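Putative transcriptional regulator, LysR family (Vibrio parahaemolyticus, PDB 3OXN) probably regulates transcription as a DNA-binding factor, this chain being its LysR-type effector-binding domain without the DNA-binding part. Local coordinates at residues V80-V93 against F189-E203. Sequence-based numbering, arbitrary orientation.
Sequences VEPLRSEILGRVGV and FTPFDYSMIWHARCE
An antiparallel strand pair at the margin of a five-stranded sheet joins Arg84 to Trp198, with axes of 83-89 and 194-199 4.3 Å apart at closest approach and their directions 150° apart. Trp198 N donates to Arg84 O (2.9 Å, 165° at the hydrogen), whereas the return bond from Arg84 N is weak. Backbone bonds run once each way between Glu86 and Met196. Beyond Ile87 the register slips by one residue: Leu88 and Gly89 both face Tyr194, Leu88 N reaching Tyr194 O at 2.9 Å and Gly89 O accepting from Tyr194 N, which defines a classic beta bulge. Past it 90-92 lead out to the second sheet and 189-193 come back from it, the two connections between lobes, as in the periplasmic-binding-protein-like fold of LysR effector domains. There Val91 CG2 meets Tyr194 CD1 obliquely. At the other end Arg84 lays its CB over the indole face of Trp198; bends at chi2 (-68°) and chi3 (-37°) fold the chain back, bringing NE to 2.8 Å from Glu203 OE1. That oxygen lies above the guanidinium, so the salt bridge is one of charge alone, and Trp198 NE1 also donates weakly to it. Leu88 CD2 packs crosswise on Met196 CG (3.7 Å), and both side chains touch helix 206-227.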
loop_
_atom_site.group_PDB
_atom_site.type_symbol
_atom_site.label_atom_id
_atom_site.label_comp_id
_atom_site.label_asym_id
_atom_site.label_seq_id
_atom_site.Cartn_x
_atom_site.Cartn_y
_atom_site.Cartn_z
ATOM N N VAL A 80 1.824 -23.519 -7.018
ATOM C CA VAL A 80 0.593 -23.213 -6.293
ATOM C C VAL A 80 -0.458 -24.327 -6.303
ATOM O O VAL A 80 -1.544 -24.146 -5.754
ATOM C CB VAL A 80 -0.057 -21.917 -6.834
ATOM C CG1 VAL A 80 0.946 -20.772 -6.811
ATOM C CG2 VAL A 80 -0.595 -22.131 -8.247
ATOM N N GLU A 81 -0.144 -25.466 -6.924
ATOM C CA GLU A 81 -1.075 -26.602 -6.969
ATOM C C GLU A 81 -1.471 -27.051 -5.564
ATOM O O GLU A 81 -0.607 -27.201 -4.686
ATOM C CB GLU A 81 -0.458 -27.779 -7.723
ATOM C CG GLU A 81 -0.083 -27.460 -9.162
ATOM C CD GLU A 81 1.138 -26.565 -9.255
ATOM O OE1 GLU A 81 1.079 -25.564 -10.009
ATOM O OE2 GLU A 81 2.147 -26.866 -8.560
ATOM N N PRO A 82 -2.776 -27.310 -5.351
ATOM C CA PRO A 82 -3.874 -27.320 -6.326
ATOM C C PRO A 82 -4.635 -25.991 -6.477
ATOM O O PRO A 82 -5.875 -25.987 -6.571
ATOM C CB PRO A 82 -4.818 -28.345 -5.707
ATOM C CG PRO A 82 -4.750 -27.969 -4.273
ATOM C CD PRO A 82 -3.241 -27.853 -4.058
ATOM N N LEU A 83 -3.911 -24.877 -6.498
ATOM C CA LEU A 83 -4.536 -23.586 -6.776
ATOM C C LEU A 83 -4.450 -23.268 -8.256
ATOM O O LEU A 83 -3.403 -23.405 -8.873
ATOM C CB LEU A 83 -3.889 -22.465 -5.962
ATOM C CG LEU A 83 -4.192 -22.462 -4.470
ATOM C CD1 LEU A 83 -3.655 -21.199 -3.840
ATOM C CD2 LEU A 83 -5.676 -22.547 -4.278
ATOM N N ARG A 84 -5.562 -22.849 -8.826
ATOM C CA ARG A 84 -5.589 -22.462 -10.226
ATOM C C ARG A 84 -4.744 -21.210 -10.455
ATOM O O ARG A 84 -4.678 -20.313 -9.616
ATOM C CB ARG A 84 -7.026 -22.243 -10.657
ATOM C CG ARG A 84 -7.902 -23.387 -10.219
ATOM C CD ARG A 84 -7.499 -24.592 -10.990
ATOM N NE ARG A 84 -7.160 -24.146 -12.338
ATOM C CZ ARG A 84 -7.235 -24.896 -13.433
ATOM N NH1 ARG A 84 -7.647 -26.163 -13.353
ATOM N NH2 ARG A 84 -6.891 -24.370 -14.606
ATOM N N SER A 85 -4.076 -21.155 -11.590
ATOM C CA SER A 85 -3.204 -20.032 -11.832
ATOM C C SER A 85 -2.988 -19.867 -13.312
ATOM O O SER A 85 -2.956 -20.844 -14.046
ATOM C CB SER A 85 -1.861 -20.254 -11.142
ATOM O OG SER A 85 -1.280 -21.457 -11.598
ATOM N N GLU A 86 -2.842 -18.624 -13.745
ATOM C CA GLU A 86 -2.435 -18.358 -15.110
ATOM C C GLU A 86 -1.507 -17.142 -15.093
ATOM O O GLU A 86 -1.724 -16.231 -14.302
ATOM C CB GLU A 86 -3.661 -18.107 -15.992
ATOM C CG GLU A 86 -3.959 -16.647 -16.233
ATOM C CD GLU A 86 -4.992 -16.432 -17.330
ATOM O OE1 GLU A 86 -6.076 -17.047 -17.251
ATOM O OE2 GLU A 86 -4.713 -15.642 -18.268
ATOM N N ILE A 87 -0.468 -17.125 -15.933
ATOM C CA ILE A 87 0.393 -15.941 -16.001
ATOM C C ILE A 87 -0.360 -14.786 -16.643
ATOM O O ILE A 87 -1.163 -14.980 -17.550
ATOM C CB ILE A 87 1.696 -16.198 -16.762
ATOM C CG1 ILE A 87 2.449 -17.367 -16.138
ATOM C CG2 ILE A 87 2.562 -14.969 -16.753
ATOM C CD1 ILE A 87 3.830 -17.568 -16.684
ATOM N N LEU A 88 -0.125 -13.584 -16.139
ATOM C CA LEU A 88 -0.767 -12.382 -16.662
ATOM C C LEU A 88 0.173 -11.653 -17.605
ATOM O O LEU A 88 -0.236 -11.216 -18.680
ATOM C CB LEU A 88 -1.154 -11.442 -15.519
ATOM C CG LEU A 88 -2.402 -11.769 -14.716
ATOM C CD1 LEU A 88 -2.532 -10.735 -13.646
ATOM C CD2 LEU A 88 -3.639 -11.749 -15.588
ATOM N N GLY A 89 1.432 -11.540 -17.179
ATOM C CA GLY A 89 2.442 -10.784 -17.889
ATOM C C GLY A 89 3.764 -10.630 -17.160
ATOM O O GLY A 89 3.970 -11.158 -16.089
ATOM N N ARG A 90 4.660 -9.848 -17.736
ATOM C CA ARG A 90 6.068 -9.938 -17.391
ATOM C C ARG A 90 6.597 -8.688 -16.720
ATOM O O ARG A 90 7.175 -7.834 -17.380
ATOM C CB ARG A 90 6.874 -10.208 -18.668
ATOM C CG ARG A 90 7.999 -11.201 -18.492
ATOM C CD ARG A 90 7.899 -12.312 -19.518
ATOM N NE ARG A 90 8.784 -13.419 -19.181
ATOM C CZ ARG A 90 10.074 -13.458 -19.507
ATOM N NH1 ARG A 90 10.617 -12.447 -20.189
ATOM N NH2 ARG A 90 10.818 -14.506 -19.153
ATOM N N VAL A 91 6.440 -8.592 -15.408
ATOM C CA VAL A 91 6.990 -7.456 -14.673
ATOM C C VAL A 91 8.512 -7.400 -14.723
ATOM O O VAL A 91 9.192 -8.400 -14.477
ATOM C CB VAL A 91 6.598 -7.494 -13.201
ATOM C CG1 VAL A 91 6.720 -6.103 -12.598
ATOM C CG2 VAL A 91 5.191 -8.029 -13.048
ATOM N N GLY A 92 9.040 -6.222 -15.040
ATOM C CA GLY A 92 10.471 -5.983 -14.974
ATOM C C GLY A 92 10.765 -4.910 -13.943
ATOM O O GLY A 92 9.847 -4.220 -13.492
ATOM N N VAL A 93 12.039 -4.761 -13.575
ATOM C CA VAL A 93 12.430 -3.797 -12.536
ATOM C C VAL A 93 13.186 -2.570 -13.072
ATOM O O VAL A 93 13.997 -2.683 -13.987
ATOM C CB VAL A 93 13.202 -4.485 -11.375
ATOM C CG1 VAL A 93 14.235 -3.557 -10.783
ATOM C CG2 VAL A 93 12.231 -4.920 -10.314
ATOM N N PHE A 189 18.994 -8.495 -15.884
ATOM C CA PHE A 189 17.949 -8.964 -14.988
ATOM C C PHE A 189 16.757 -9.319 -15.853
ATOM O O PHE A 189 16.286 -8.503 -16.647
ATOM C CB PHE A 189 17.569 -7.881 -13.972
ATOM C CG PHE A 189 16.520 -8.312 -12.989
ATOM C CD1 PHE A 189 16.852 -9.120 -11.912
ATOM C CD2 PHE A 189 15.203 -7.903 -13.140
ATOM C CE1 PHE A 189 15.894 -9.531 -11.020
ATOM C CE2 PHE A 189 14.231 -8.303 -12.244
ATOM C CZ PHE A 189 14.582 -9.124 -11.175
ATOM N N THR A 190 16.278 -10.546 -15.701
ATOM C CA THR A 190 15.274 -11.085 -16.603
ATOM C C THR A 190 13.879 -11.012 -15.977
ATOM O O THR A 190 13.608 -11.654 -14.965
ATOM C CB THR A 190 15.635 -12.537 -17.011
ATOM O OG1 THR A 190 17.037 -12.611 -17.340
ATOM C CG2 THR A 190 14.805 -12.978 -18.209
ATOM N N PRO A 191 12.990 -10.211 -16.579
ATOM C CA PRO A 191 11.612 -10.059 -16.097
ATOM C C PRO A 191 11.025 -11.338 -15.483
ATOM O O PRO A 191 11.110 -12.424 -16.078
ATOM C CB PRO A 191 10.846 -9.678 -17.373
ATOM C CG PRO A 191 11.841 -8.881 -18.149
ATOM C CD PRO A 191 13.223 -9.450 -17.820
ATOM N N PHE A 192 10.455 -11.193 -14.286
ATOM C CA PHE A 192 9.663 -12.242 -13.666
ATOM C C PHE A 192 8.268 -12.089 -14.200
ATOM O O PHE A 192 7.990 -11.114 -14.894
ATOM C CB PHE A 192 9.668 -12.122 -12.134
ATOM C CG PHE A 192 9.289 -10.752 -11.593
ATOM C CD1 PHE A 192 7.968 -10.437 -11.308
ATOM C CD2 PHE A 192 10.258 -9.812 -11.292
ATOM C CE1 PHE A 192 7.616 -9.181 -10.763
ATOM C CE2 PHE A 192 9.910 -8.557 -10.752
ATOM C CZ PHE A 192 8.589 -8.245 -10.491
ATOM N N ASP A 193 7.380 -13.027 -13.904
ATOM C CA ASP A 193 6.004 -12.786 -14.308
ATOM C C ASP A 193 4.976 -12.838 -13.198
ATOM O O ASP A 193 5.093 -13.622 -12.246
ATOM C CB ASP A 193 5.571 -13.596 -15.548
ATOM C CG ASP A 193 6.264 -14.939 -15.654
ATOM O OD1 ASP A 193 6.571 -15.347 -16.806
ATOM O OD2 ASP A 193 6.496 -15.574 -14.593
ATOM N N TYR A 194 3.994 -11.942 -13.323
ATOM C CA TYR A 194 2.859 -11.862 -12.416
ATOM C C TYR A 194 1.771 -12.785 -12.925
ATOM O O TYR A 194 1.804 -13.220 -14.072
ATOM C CB TYR A 194 2.320 -10.436 -12.355
ATOM C CG TYR A 194 2.523 -9.737 -11.042
ATOM C CD1 TYR A 194 3.777 -9.678 -10.454
ATOM C CD2 TYR A 194 1.458 -9.114 -10.391
ATOM C CE1 TYR A 194 3.971 -9.021 -9.244
ATOM C CE2 TYR A 194 1.633 -8.445 -9.182
ATOM C CZ TYR A 194 2.898 -8.400 -8.610
ATOM O OH TYR A 194 3.100 -7.739 -7.410
ATOM N N SER A 195 0.804 -13.065 -12.055
ATOM C CA SER A 195 -0.268 -14.019 -12.336
ATOM C C SER A 195 -1.533 -13.804 -11.503
ATOM O O SER A 195 -1.550 -13.030 -10.560
ATOM C CB SER A 195 0.231 -15.466 -12.171
ATOM O OG SER A 195 1.442 -15.523 -11.454
HETATM N N MSE A 196 -2.608 -14.470 -11.910
HETATM C CA MSE A 196 -3.807 -14.556 -11.105
HETATM C C MSE A 196 -3.752 -15.897 -10.427
HETATM O O MSE A 196 -3.250 -16.858 -11.005
HETATM C CB MSE A 196 -5.038 -14.508 -11.979
HETATM C CG MSE A 196 -5.334 -13.162 -12.579
HETATM SE SE MSE A 196 -6.938 -13.305 -13.716
HETATM C CE MSE A 196 -6.344 -14.711 -14.937
ATOM N N ILE A 197 -4.254 -15.965 -9.204
ATOM C CA ILE A 197 -4.333 -17.236 -8.511
ATOM C C ILE A 197 -5.708 -17.378 -7.907
ATOM O O ILE A 197 -6.238 -16.425 -7.348
ATOM C CB ILE A 197 -3.267 -17.349 -7.403
ATOM C CG1 ILE A 197 -1.946 -16.700 -7.846
ATOM C CG2 ILE A 197 -3.069 -18.810 -6.989
ATOM C CD1 ILE A 197 -1.122 -17.538 -8.775
ATOM N N TRP A 198 -6.295 -18.564 -8.018
ATOM C CA TRP A 198 -7.595 -18.803 -7.411
ATOM C C TRP A 198 -7.813 -20.258 -7.006
ATOM O O TRP A 198 -7.128 -21.162 -7.478
ATOM C CB TRP A 198 -8.734 -18.318 -8.324
ATOM C CG TRP A 198 -8.835 -19.066 -9.612
ATOM C CD1 TRP A 198 -9.641 -20.120 -9.873
ATOM C CD2 TRP A 198 -8.095 -18.817 -10.815
ATOM N NE1 TRP A 198 -9.460 -20.546 -11.160
ATOM C CE2 TRP A 198 -8.510 -19.756 -11.762
ATOM C CE3 TRP A 198 -7.122 -17.876 -11.185
ATOM C CZ2 TRP A 198 -7.990 -19.804 -13.055
ATOM C CZ3 TRP A 198 -6.601 -17.921 -12.470
ATOM C CH2 TRP A 198 -7.037 -18.877 -13.387
ATOM N N HIS A 199 -8.794 -20.457 -6.130
ATOM C CA HIS A 199 -9.189 -21.783 -5.675
ATOM C C HIS A 199 -9.990 -22.523 -6.758
ATOM O O HIS A 199 -10.769 -21.914 -7.485
ATOM C CB HIS A 199 -10.029 -21.643 -4.399
ATOM C CG HIS A 199 -10.069 -22.874 -3.541
ATOM N ND1 HIS A 199 -10.947 -23.916 -3.770
ATOM C CD2 HIS A 199 -9.377 -23.207 -2.427
ATOM C CE1 HIS A 199 -10.778 -24.843 -2.844
ATOM N NE2 HIS A 199 -9.834 -24.439 -2.015
ATOM N N ALA A 200 -9.793 -23.835 -6.865
ATOM C CA ALA A 200 -10.619 -24.657 -7.736
ATOM C C ALA A 200 -12.088 -24.291 -7.532
ATOM O O ALA A 200 -12.876 -24.246 -8.482
ATOM C CB ALA A 200 -10.395 -26.116 -7.434
ATOM N N ARG A 201 -12.437 -24.012 -6.281
ATOM C CA ARG A 201 -13.795 -23.611 -5.906
ATOM C C ARG A 201 -14.342 -22.402 -6.683
ATOM O O ARG A 201 -15.557 -22.178 -6.713
ATOM C CB ARG A 201 -13.861 -23.342 -4.396
ATOM C CG ARG A 201 -14.609 -22.067 -4.023
ATOM C CD ARG A 201 -13.860 -21.298 -2.928
ATOM N NE ARG A 201 -13.683 -22.134 -1.745
ATOM C CZ ARG A 201 -13.028 -21.771 -0.646
ATOM N NH1 ARG A 201 -12.466 -20.561 -0.575
ATOM N NH2 ARG A 201 -12.935 -22.627 0.379
ATOM N N CYS A 202 -13.453 -21.619 -7.290
ATOM C CA CYS A 202 -13.882 -20.466 -8.073
ATOM C C CYS A 202 -13.646 -20.699 -9.553
ATOM O O CYS A 202 -13.780 -19.776 -10.359
ATOM C CB CYS A 202 -13.139 -19.196 -7.653
ATOM S SG CYS A 202 -13.590 -18.507 -6.050
ATOM N N GLU A 203 -13.288 -21.926 -9.908
ATOM C CA GLU A 203 -12.904 -22.232 -11.280
ATOM C C GLU A 203 -14.084 -22.147 -12.231
ATOM O O GLU A 203 -13.973 -21.616 -13.343
ATOM C CB GLU A 203 -12.293 -23.627 -11.357
ATOM C CG GLU A 203 -12.000 -24.064 -12.758
ATOM C CD GLU A 203 -10.915 -23.226 -13.388
ATOM O OE1 GLU A 203 -9.735 -23.429 -13.033
ATOM O OE2 GLU A 203 -11.241 -22.374 -14.244
#